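Side-chain contact in serine Proteinase Inhibitor (SERPIN), Chain B (Thermobifida fusca, PDB 1MTP), which is the C-terminal fragment of a bacterial serpin, a family whose members typically inhibit serine proteinases by a suicide-substrate mechanism: residues H18-V21 / A26-F29. Numbering follows the deposited sequence.
Sequences HIVV and AILF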
loop_
_atom_site.group_PDB
_atom_site.type_symbol
_atom_site.label_atom_id
_atom_site.label_comp_id
_atom_site.label_asym_id
_atom_site.label_seq_id
_atom_site.Cartn_x
_atom_site.Cartn_y
_atom_site.Cartn_z
ATOM N N HIS B 18 8.577 11.887 0.278
ATOM C CA HIS B 18 7.485 10.961 0.529
ATOM C C HIS B 18 6.425 11.153 -0.542
ATOM O O HIS B 18 6.223 12.260 -1.046
ATOM C CB HIS B 18 6.906 11.201 1.923
ATOM C CG HIS B 18 7.935 11.145 3.007
ATOM N ND1 HIS B 18 8.683 12.241 3.382
ATOM C CD2 HIS B 18 8.391 10.109 3.749
ATOM C CE1 HIS B 18 9.555 11.880 4.307
ATOM N NE2 HIS B 18 9.398 10.591 4.547
ATOM N N ILE B 19 5.757 10.067 -0.901
ATOM C CA ILE B 19 4.745 10.126 -1.934
ATOM C C ILE B 19 3.488 9.396 -1.483
ATOM O O ILE B 19 3.557 8.321 -0.885
ATOM C CB ILE B 19 5.304 9.527 -3.255
ATOM C CG1 ILE B 19 4.287 9.682 -4.385
ATOM C CG2 ILE B 19 5.684 8.072 -3.051
ATOM C CD1 ILE B 19 4.878 9.394 -5.759
ATOM N N VAL B 20 2.340 10.005 -1.760
ATOM C CA VAL B 20 1.054 9.444 -1.376
ATOM C C VAL B 20 0.143 9.352 -2.594
ATOM O O VAL B 20 -0.273 10.375 -3.130
ATOM C CB VAL B 20 0.352 10.339 -0.323
ATOM C CG1 VAL B 20 -0.915 9.661 0.181
ATOM C CG2 VAL B 20 1.300 10.643 0.828
ATOM N N VAL B 21 -0.147 8.133 -3.042
ATOM C CA VAL B 21 -1.047 7.944 -4.178
ATOM C C VAL B 21 -2.392 7.641 -3.534
ATOM O O VAL B 21 -2.541 6.637 -2.837
ATOM C CB VAL B 21 -0.608 6.757 -5.066
ATOM C CG1 VAL B 21 -1.563 6.607 -6.244
ATOM C CG2 VAL B 21 0.811 6.980 -5.566
ATOM N N ALA B 26 -8.671 6.784 0.367
ATOM C CA ALA B 26 -7.765 5.680 0.652
ATOM C C ALA B 26 -6.366 5.928 0.104
ATOM O O ALA B 26 -6.197 6.567 -0.934
ATOM C CB ALA B 26 -8.318 4.390 0.064
ATOM N N ILE B 27 -5.361 5.431 0.820
ATOM C CA ILE B 27 -3.982 5.560 0.373
ATOM C C ILE B 27 -3.645 4.272 -0.374
ATOM O O ILE B 27 -3.469 3.219 0.236
ATOM C CB ILE B 27 -3.002 5.716 1.553
ATOM C CG1 ILE B 27 -3.373 6.944 2.388
ATOM C CG2 ILE B 27 -1.576 5.838 1.021
ATOM C CD1 ILE B 27 -2.557 7.089 3.658
ATOM N N LEU B 28 -3.578 4.357 -1.697
ATOM C CA LEU B 28 -3.277 3.192 -2.520
ATOM C C LEU B 28 -1.805 2.807 -2.413
ATOM O O LEU B 28 -1.471 1.628 -2.357
ATOM C CB LEU B 28 -3.645 3.486 -3.974
ATOM C CG LEU B 28 -5.087 3.955 -4.174
ATOM C CD1 LEU B 28 -5.309 4.295 -5.637
ATOM C CD2 LEU B 28 -6.059 2.868 -3.718
ATOM N N PHE B 29 -0.932 3.811 -2.397
ATOM C CA PHE B 29 0.504 3.587 -2.276
ATOM C C PHE B 29 1.109 4.665 -1.400
ATOM O O PHE B 29 0.788 5.848 -1.539
ATOM C CB PHE B 29 1.167 3.594 -3.660
ATOM C CG PHE B 29 0.717 2.468 -4.535
ATOM C CD1 PHE B 29 1.226 1.184 -4.352
ATOM C CD2 PHE B 29 -0.280 2.664 -5.482
ATOM C CE1 PHE B 29 0.742 0.113 -5.095
ATOM C CE2 PHE B 29 -0.771 1.598 -6.230
ATOM C CZ PHE B 29 -0.258 0.319 -6.032
#
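A classic beta bulge interrupts the hairpin of strands 17-23 and 26-33, with Leu-28 and Phe-29 both set against Val-21. In the antiparallel hydrogen-bonded pair of Val-21 and Phe-29, Val-21 N gives a nearly straight bond (170°) to Phe-29 O at 2.9 Å, while Val-21 O accepts two backbone donors. Leu-28 N lies 2.8 Å from Val-21 O, close to the line of its C=O bond, but the hydrogen bond is bent at the hydrogen (133°); Phe-29 N approaches that same Val-21 O on a lone pair, in the carbonyl plane, at 3.3 Å. This double grip closes the bulge, where the backbone turns a corner at Leu-28. On one face Val-21 and Phe-29 run side by side, their CB atoms 3.9 Å apart, and Val-21 CB meets the Phe-29 ring at its edge, near the ring plane. Val-20 and Ile-27 meet obliquely through one methyl each, Val-20 CG1 and Ile-27 CG2 (4.0 Å); both methyls stand anti to their backbone N (chi1 -174° for Val-20). Farther along the hairpin, backbone hydrogen bonding joins Ile-19 to Gly-31, and on the other side of strand 17-23 a strand of the partner chain pairs antiparallel with His-18, Val-20 and Val-21, extending the sheet across the interface.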